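Local coordinates for StAR-related lipid transfer protein 13 (Homo sapiens, PDB 2PSO) that activates GTP hydrolysis by RhoA, and perhaps by Cdc42, and carries a lipid-binding START domain, the part in this structure, at residues D59-A64 / A79-E84; L74-A79 / I193-L198. All coordinates share one frame; numbering follows the deposited sequence.

Contact 1 (D59-A64 / A79-E84)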
ATOM      1  N   ASP A  59     -13.184   5.991  -8.566  1.00 39.51           N
ATOM      2  CA  ASP A  59     -12.525   7.268  -8.335  1.00 38.02           C
ATOM      3  C   ASP A  59     -11.204   7.289  -9.096  1.00 37.91           C
ATOM      4  O   ASP A  59     -10.147   7.613  -8.552  1.00 37.60           O
ATOM      5  CB  ASP A  59     -12.363   7.484  -6.822  1.00 38.94           C
ATOM      6  CG  ASP A  59     -11.821   8.862  -6.449  1.00 41.38           C
ATOM      7  OD1 ASP A  59     -11.955   9.862  -7.211  1.00 38.66           O
ATOM      8  OD2 ASP A  59     -11.244   8.921  -5.344  1.00 43.53           O
ATOM      9  N   ASN A  60     -11.288   6.889 -10.361  1.00 37.94           N
ATOM     10  CA  ASN A  60     -10.185   7.010 -11.306  1.00 39.15           C
ATOM     11  C   ASN A  60      -8.871   6.340 -10.883  1.00 36.94           C
ATOM     12  O   ASN A  60      -7.820   6.941 -10.979  1.00 37.93           O
ATOM     13  CB  ASN A  60      -9.938   8.485 -11.600  1.00 42.77           C
ATOM     14  CG  ASN A  60     -10.005   8.796 -13.069  1.00 46.60           C
ATOM     15  OD1 ASN A  60      -9.379   8.123 -13.882  1.00 48.69           O
ATOM     16  ND2 ASN A  60     -10.777   9.818 -13.424  1.00 48.42           N
ATOM     17  N   THR A  61      -8.932   5.101 -10.409  1.00 33.88           N
ATOM     18  CA  THR A  61      -7.722   4.390 -10.015  1.00 30.10           C
ATOM     19  C   THR A  61      -7.576   3.114 -10.817  1.00 30.23           C
ATOM     20  O   THR A  61      -8.565   2.548 -11.250  1.00 32.17           O
ATOM     21  CB  THR A  61      -7.795   3.980  -8.553  1.00 27.19           C
ATOM     22  OG1 THR A  61      -9.140   3.611  -8.266  1.00 26.60           O
ATOM     23  CG2 THR A  61      -7.446   5.136  -7.672  1.00 27.49           C
ATOM     24  N   ASP A  62      -6.339   2.664 -10.999  1.00 30.20           N
ATOM     25  CA  ASP A  62      -6.057   1.348 -11.545  1.00 29.39           C
ATOM     26  C   ASP A  62      -5.684   0.358 -10.443  1.00 31.14           C
ATOM     27  O   ASP A  62      -4.627   0.484  -9.836  1.00 35.63           O
ATOM     28  CB  ASP A  62      -4.925   1.444 -12.557  1.00 29.87           C
ATOM     29  CG  ASP A  62      -5.403   1.941 -13.923  1.00 37.12           C
ATOM     30  OD1 ASP A  62      -6.484   2.596 -14.018  1.00 37.54           O
ATOM     31  OD2 ASP A  62      -4.690   1.676 -14.915  1.00 38.34           O
ATOM     32  N   LEU A  63      -6.541  -0.632 -10.202  1.00 30.61           N
ATOM     33  CA  LEU A  63      -6.255  -1.740  -9.272  1.00 28.73           C
ATOM     34  C   LEU A  63      -5.934  -3.080  -9.981  1.00 31.00           C
ATOM     35  O   LEU A  63      -6.393  -3.320 -11.111  1.00 30.12           O
ATOM     36  CB  LEU A  63      -7.475  -1.947  -8.396  1.00 28.16           C
ATOM     37  CG  LEU A  63      -7.299  -2.763  -7.132  1.00 25.26           C
ATOM     38  CD1 LEU A  63      -6.046  -2.296  -6.453  1.00 20.40           C
ATOM     39  CD2 LEU A  63      -8.538  -2.537  -6.276  1.00 23.92           C
ATOM     40  N   ALA A  64      -5.157  -3.945  -9.315  1.00 30.93           N
ATOM     41  CA  ALA A  64      -4.823  -5.288  -9.816  1.00 28.30           C
ATOM     42  C   ALA A  64      -4.237  -6.150  -8.702  1.00 29.46           C
ATOM     43  O   ALA A  64      -3.765  -5.616  -7.700  1.00 27.48           O
ATOM     44  CB  ALA A  64      -3.850  -5.215 -10.969  1.00 27.16           C
ATOM     45  N   ALA A  79      -2.019  -0.611  -6.799  1.00 28.75           N
ATOM     46  CA  ALA A  79      -2.905   0.505  -7.159  1.00 29.92           C
ATOM     47  C   ALA A  79      -2.167   1.695  -7.780  1.00 34.06           C
ATOM     48  O   ALA A  79      -1.005   1.943  -7.459  1.00 37.33           O
ATOM     49  CB  ALA A  79      -3.706   0.953  -5.974  1.00 26.03           C
ATOM     50  N   SER A  80      -2.853   2.422  -8.669  1.00 35.31           N
ATOM     51  CA  SER A  80      -2.289   3.589  -9.371  1.00 33.33           C
ATOM     52  C   SER A  80      -3.159   4.840  -9.404  1.00 34.96           C
ATOM     53  O   SER A  80      -4.376   4.772  -9.221  1.00 33.96           O
ATOM     54  CB  SER A  80      -1.992   3.230 -10.798  1.00 31.46           C
ATOM     55  OG  SER A  80      -0.754   2.590 -10.845  1.00 36.51           O
ATOM     56  N   VAL A  81      -2.511   5.984  -9.640  1.00 33.93           N
ATOM     57  CA  VAL A  81      -3.180   7.235  -9.959  1.00 32.07           C
ATOM     58  C   VAL A  81      -2.215   8.116 -10.702  1.00 32.90           C
ATOM     59  O   VAL A  81      -1.000   7.897 -10.671  1.00 32.82           O
ATOM     60  CB  VAL A  81      -3.556   8.043  -8.726  1.00 33.59           C
ATOM     61  CG1 VAL A  81      -4.928   7.664  -8.187  1.00 32.57           C
ATOM     62  CG2 VAL A  81      -2.486   7.926  -7.696  1.00 36.49           C
ATOM     63  N   GLU A  82      -2.768   9.119 -11.378  1.00 35.68           N
ATOM     64  CA  GLU A  82      -1.983  10.203 -11.927  1.00 37.25           C
ATOM     65  C   GLU A  82      -2.102  11.360 -10.931  1.00 36.40           C
ATOM     66  O   GLU A  82      -3.206  11.739 -10.536  1.00 35.19           O
ATOM     67  CB  GLU A  82      -2.490  10.589 -13.320  1.00 37.08           C
ATOM     68  CG  GLU A  82      -1.560  11.556 -14.066  1.00 43.33           C
ATOM     69  CD  GLU A  82      -2.119  12.069 -15.405  1.00 44.44           C
ATOM     70  OE1 GLU A  82      -2.376  11.241 -16.310  1.00 46.99           O
ATOM     71  OE2 GLU A  82      -2.281  13.308 -15.557  1.00 47.62           O
ATOM     72  N   VAL A  83      -0.979  11.902 -10.477  1.00 37.37           N
ATOM     73  CA  VAL A  83      -1.065  13.011  -9.528  1.00 39.57           C
ATOM     74  C   VAL A  83      -0.420  14.275 -10.063  1.00 40.67           C
ATOM     75  O   VAL A  83       0.647  14.218 -10.683  1.00 40.03           O
ATOM     76  CB  VAL A  83      -0.531  12.639  -8.120  1.00 39.55           C
ATOM     77  CG1 VAL A  83       0.469  11.534  -8.213  1.00 40.61           C
ATOM     78  CG2 VAL A  83       0.065  13.852  -7.420  1.00 39.68           C
ATOM     79  N   GLU A  84      -1.104  15.402  -9.835  1.00 43.59           N
ATOM     80  CA  GLU A  84      -0.686  16.734 -10.309  1.00 45.67           C
ATOM     81  C   GLU A  84       0.469  17.354  -9.515  1.00 41.89           C
ATOM     82  O   GLU A  84       0.306  18.413  -8.911  1.00 44.13           O
ATOM     83  CB  GLU A  84      -1.875  17.707 -10.269  1.00 50.74           C
ATOM     84  CG  GLU A  84      -3.057  17.324 -11.171  1.00 56.84           C
ATOM     85  CD  GLU A  84      -2.690  17.303 -12.647  1.00 59.63           C
ATOM     86  OE1 GLU A  84      -2.331  18.378 -13.183  1.00 58.62           O
ATOM     87  OE2 GLU A  84      -2.763  16.205 -13.261  1.00 62.31           O
TER
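D62 and S80 face each other as an antiparallel hydrogen-bonded pair where the strand of 62-66 runs beside that of 76-83. The amide N of S80 donates to D62 O at 2.9 Å, whereas the return bond from D62 N to S80 O is weak, stretched to 3.4 Å. The same D62 O also takes a CA-H...O contact from A79. The segment axes lie at 167°, so the strands are almost exactly antiparallel here.

T61 adds a side-chain contact next to this pair. T61 CB stands 3.6 Å from S80 O. From there T61 CG2, lying beside the backbone N, meets S80 O as well and ends against V81 CG1 at 3.6 Å, the two side chains running side by side and pointing the same way. The other branch, OG1, is turned in between the backbone N and the carbonyl carbon (chi1 37°), where it bonds back to T58 O and S57 OG within the preceding loop. T61 is thus divided between an apolar branch facing V81 and a polar branch that ties up this loop.

L63 CD1 touches A79 CB at 4.0 Å, an apolar contact. On the face that D62 and S80 share, CB of D62 and CB of S80 approach to 3.9 Å, while S80 OG is hydrogen-bonded to T191 in the strand on the far flank. T61 and V81 in turn touch A215 and V218 of helix 209-223, and D59 forms a salt bridge with R222 of the same helix. The arrangement is that of an antiparallel beta hairpin of the START fold, whose curved sheet is packed against the long C-terminal helix.

Contact 2 (L74-A79 / I193-L198)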
ATOM      1  N   LEU A  74      -2.329 -14.561   1.214  1.00 56.55           N
ATOM      2  CA  LEU A  74      -2.355 -13.100   1.027  1.00 54.37           C
ATOM      3  C   LEU A  74      -1.905 -12.663  -0.352  1.00 51.03           C
ATOM      4  O   LEU A  74      -0.873 -13.112  -0.859  1.00 49.68           O
ATOM      5  CB  LEU A  74      -1.531 -12.380   2.095  1.00 53.22           C
ATOM      6  CG  LEU A  74      -2.260 -12.213   3.432  1.00 53.74           C
ATOM      7  CD1 LEU A  74      -1.268 -11.944   4.555  1.00 53.84           C
ATOM      8  CD2 LEU A  74      -3.355 -11.134   3.373  1.00 51.42           C
ATOM      9  N   LYS A  75      -2.701 -11.791  -0.954  1.00 48.05           N
ATOM     10  CA  LYS A  75      -2.405 -11.309  -2.289  1.00 47.11           C
ATOM     11  C   LYS A  75      -1.446 -10.117  -2.285  1.00 44.41           C
ATOM     12  O   LYS A  75      -1.310  -9.397  -1.286  1.00 44.67           O
ATOM     13  CB  LYS A  75      -3.702 -10.972  -3.023  1.00 48.55           C
ATOM     14  CG  LYS A  75      -4.462 -12.202  -3.486  1.00 52.66           C
ATOM     15  CD  LYS A  75      -5.934 -11.892  -3.759  1.00 57.04           C
ATOM     16  CE  LYS A  75      -6.785 -13.165  -3.760  1.00 58.83           C
ATOM     17  NZ  LYS A  75      -8.138 -12.934  -4.339  1.00 59.28           N
ATOM     18  N   LEU A  76      -0.761  -9.936  -3.403  1.00 38.68           N
ATOM     19  CA  LEU A  76       0.061  -8.770  -3.598  1.00 36.04           C
ATOM     20  C   LEU A  76      -0.780  -7.819  -4.411  1.00 36.05           C
ATOM     21  O   LEU A  76      -1.191  -8.162  -5.513  1.00 40.46           O
ATOM     22  CB  LEU A  76       1.278  -9.149  -4.419  1.00 34.98           C
ATOM     23  CG  LEU A  76       2.344  -8.082  -4.620  1.00 34.19           C
ATOM     24  CD1 LEU A  76       2.947  -7.711  -3.271  1.00 33.38           C
ATOM     25  CD2 LEU A  76       3.433  -8.595  -5.564  1.00 34.20           C
ATOM     26  N   TRP A  77      -1.040  -6.628  -3.897  1.00 33.61           N
ATOM     27  CA  TRP A  77      -1.834  -5.663  -4.657  1.00 31.62           C
ATOM     28  C   TRP A  77      -1.036  -4.552  -5.307  1.00 29.15           C
ATOM     29  O   TRP A  77       0.098  -4.290  -4.936  1.00 26.63           O
ATOM     30  CB  TRP A  77      -2.855  -5.021  -3.766  1.00 31.99           C
ATOM     31  CG  TRP A  77      -3.824  -5.970  -3.223  1.00 34.57           C
ATOM     32  CD1 TRP A  77      -3.720  -6.684  -2.067  1.00 33.59           C
ATOM     33  CD2 TRP A  77      -5.082  -6.312  -3.798  1.00 34.02           C
ATOM     34  NE1 TRP A  77      -4.854  -7.428  -1.876  1.00 33.50           N
ATOM     35  CE2 TRP A  77      -5.704  -7.219  -2.929  1.00 31.76           C
ATOM     36  CE3 TRP A  77      -5.746  -5.932  -4.969  1.00 35.03           C
ATOM     37  CZ2 TRP A  77      -6.952  -7.755  -3.191  1.00 31.98           C
ATOM     38  CZ3 TRP A  77      -6.995  -6.463  -5.226  1.00 33.43           C
ATOM     39  CH2 TRP A  77      -7.582  -7.367  -4.343  1.00 33.08           C
ATOM     40  N   LYS A  78      -1.668  -3.885  -6.265  1.00 29.33           N
ATOM     41  CA  LYS A  78      -1.037  -2.822  -7.027  1.00 27.94           C
ATOM     42  C   LYS A  78      -2.070  -1.790  -7.418  1.00 27.73           C
ATOM     43  O   LYS A  78      -2.896  -2.061  -8.277  1.00 33.18           O
ATOM     44  CB  LYS A  78      -0.390  -3.393  -8.282  1.00 25.37           C
ATOM     45  CG  LYS A  78       0.274  -2.361  -9.155  1.00 27.51           C
ATOM     46  CD  LYS A  78       1.208  -3.005 -10.169  1.00 29.57           C
ATOM     47  CE  LYS A  78       0.461  -3.504 -11.381  1.00 30.49           C
ATOM     48  NZ  LYS A  78       0.121  -2.376 -12.295  1.00 31.52           N
ATOM     49  N   ALA A  79      -2.019  -0.611  -6.799  1.00 28.75           N
ATOM     50  CA  ALA A  79      -2.905   0.505  -7.159  1.00 29.92           C
ATOM     51  C   ALA A  79      -2.167   1.695  -7.780  1.00 34.06           C
ATOM     52  O   ALA A  79      -1.005   1.943  -7.459  1.00 37.33           O
ATOM     53  CB  ALA A  79      -3.706   0.953  -5.974  1.00 26.03           C
ATOM     54  N   ILE A 193       2.655  -0.802  -4.916  1.00 23.03           N
ATOM     55  CA  ILE A 193       2.557  -2.246  -4.788  1.00 24.66           C
ATOM     56  C   ILE A 193       2.785  -2.729  -3.362  1.00 24.72           C
ATOM     57  O   ILE A 193       3.910  -2.700  -2.886  1.00 27.64           O
ATOM     58  CB  ILE A 193       3.612  -2.964  -5.634  1.00 26.49           C
ATOM     59  CG1 ILE A 193       3.451  -2.602  -7.107  1.00 26.32           C
ATOM     60  CG2 ILE A 193       3.506  -4.494  -5.429  1.00 26.63           C
ATOM     61  CD1 ILE A 193       4.709  -2.811  -7.902  1.00 26.57           C
ATOM     62  N   CYS A 194       1.753  -3.220  -2.692  1.00 24.35           N
ATOM     63  CA  CYS A 194       1.979  -3.774  -1.370  1.00 25.59           C
ATOM     64  C   CYS A 194       1.213  -5.061  -1.001  1.00 28.84           C
ATOM     65  O   CYS A 194       0.364  -5.551  -1.737  1.00 25.99           O
ATOM     66  CB  CYS A 194       1.672  -2.729  -0.338  1.00 25.53           C
ATOM     67  SG  CYS A 194      -0.079  -2.601  -0.129  1.00 27.74           S
ATOM     68  N   ARG A 195       1.534  -5.568   0.187  1.00 32.22           N
ATOM     69  CA  ARG A 195       1.106  -6.855   0.681  1.00 31.84           C
ATOM     70  C   ARG A 195       1.254  -6.775   2.186  1.00 33.81           C
ATOM     71  O   ARG A 195       2.346  -6.928   2.726  1.00 34.13           O
ATOM     72  CB  ARG A 195       2.035  -7.950   0.151  1.00 32.64           C
ATOM     73  CG  ARG A 195       1.583  -9.390   0.468  1.00 33.66           C
ATOM     74  CD  ARG A 195       2.567 -10.472  -0.033  1.00 31.91           C
ATOM     75  NE  ARG A 195       1.907 -11.773  -0.125  1.00 33.38           N
ATOM     76  CZ  ARG A 195       2.494 -12.955  -0.329  1.00 33.75           C
ATOM     77  NH1 ARG A 195       3.807 -13.072  -0.470  1.00 32.00           N
ATOM     78  NH2 ARG A 195       1.736 -14.041  -0.409  1.00 34.07           N
ATOM     79  N   ILE A 196       0.156  -6.506   2.869  1.00 36.17           N
ATOM     80  CA  ILE A 196       0.195  -6.359   4.308  1.00 39.62           C
ATOM     81  C   ILE A 196      -0.596  -7.489   4.959  1.00 45.76           C
ATOM     82  O   ILE A 196      -1.581  -7.973   4.395  1.00 48.50           O
ATOM     83  CB  ILE A 196      -0.386  -5.006   4.724  1.00 38.34           C
ATOM     84  CG1 ILE A 196       0.168  -3.912   3.805  1.00 39.87           C
ATOM     85  CG2 ILE A 196      -0.059  -4.696   6.170  1.00 37.84           C
ATOM     86  CD1 ILE A 196      -0.273  -2.507   4.165  1.00 40.15           C
ATOM     87  N   ASP A 197      -0.144  -7.921   6.133  1.00 47.94           N
ATOM     88  CA  ASP A 197      -0.846  -8.888   6.943  1.00 48.87           C
ATOM     89  C   ASP A 197      -1.318  -8.176   8.210  1.00 51.41           C
ATOM     90  O   ASP A 197      -0.618  -8.181   9.223  1.00 51.40           O
ATOM     91  CB  ASP A 197       0.116 -10.030   7.286  1.00 52.10           C
ATOM     92  CG  ASP A 197      -0.525 -11.136   8.133  1.00 54.03           C
ATOM     93  OD1 ASP A 197      -1.616 -10.930   8.701  1.00 54.17           O
ATOM     94  OD2 ASP A 197       0.089 -12.223   8.247  1.00 55.92           O
ATOM     95  N   LEU A 198      -2.492  -7.543   8.154  1.00 54.98           N
ATOM     96  CA  LEU A 198      -3.141  -7.064   9.372  1.00 57.86           C
ATOM     97  C   LEU A 198      -3.500  -8.349  10.063  1.00 62.83           C
ATOM     98  O   LEU A 198      -3.938  -9.294   9.405  1.00 65.92           O
ATOM     99  CB  LEU A 198      -4.423  -6.288   9.087  1.00 57.75           C
ATOM    100  CG  LEU A 198      -4.582  -5.227   7.987  1.00 60.23           C
ATOM    101  CD1 LEU A 198      -3.399  -4.243   7.912  1.00 60.43           C
ATOM    102  CD2 LEU A 198      -4.855  -5.868   6.622  1.00 60.76           C
TER
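With CG anti to the backbone N (chi1 -173°) and the chain extended as far as NE, R195 turns an edge of its guanidinium to L74 O and grips that one atom with two nitrogens, side-on. R195 NH2 donates to L74 O at 2.8 Å, and R195 NE adds a second bond to the same L74 O at 3.2 Å. NH2 approaches 18° from the carbonyl plane, but NE sits well above it, so the two donors share the oxygen unequally. On the way, R195 CG passes 3.4 Å from K75 O. The remaining nitrogen, NH1, forms a salt bridge with D70, so the group ties both the backbone of L74 and the preceding loop to strand 188-196. A leucine in place of R195 would probably leave L74 O without these two donors and D70 without its charged mate, allowing the entry to strand 76-83 to shift.

L76 CD1 packs on R195 CB at 3.5 Å, the two side chains crossing at about a right angle, while L76 CG rests on I193 CG2. Two residues before L76, L74 CD1 meets D197 CB at 3.6 Å, again with the side chains at about a right angle.

Further along the strand, W77 and C194 form an antiparallel hydrogen-bonded pair: W77 N donates to C194 O at 2.8 Å, and the answering bond from C194 N to W77 O is weak. K78 and I193 follow as a non-hydrogen-bonded pair, with K78 CG and I193 CG1 side by side at 3.8 Å. The W77 ring meets F65 edge-to-face and also F210 of helix 209-223. The strand axes are inclined at 142°, a strongly twisted antiparallel pairing that belongs to the helix-grip fold of START domains, in which the curved sheet wraps around the C-terminal helix.

In the fold
Contacts 1 and 2 use successive parts of strand 76-83, which lies between strands 62-66 and 188-196 in the sheet; A79 belongs to both. Their centres are about 15 Å apart, and along the chain their segments alternate. They meet directly where K78 N probably donates to A64 O at 3.1 Å, continuing the pairing of the hairpin, and where L63 CD1 packs against W77 CE3 at 3.9 Å. Helix 209-223 reaches both, through A215 and V218 at contact 1 and through F210 and C214 at contact 2. In START domains the space between the curved sheet and this helix typically houses the lipid.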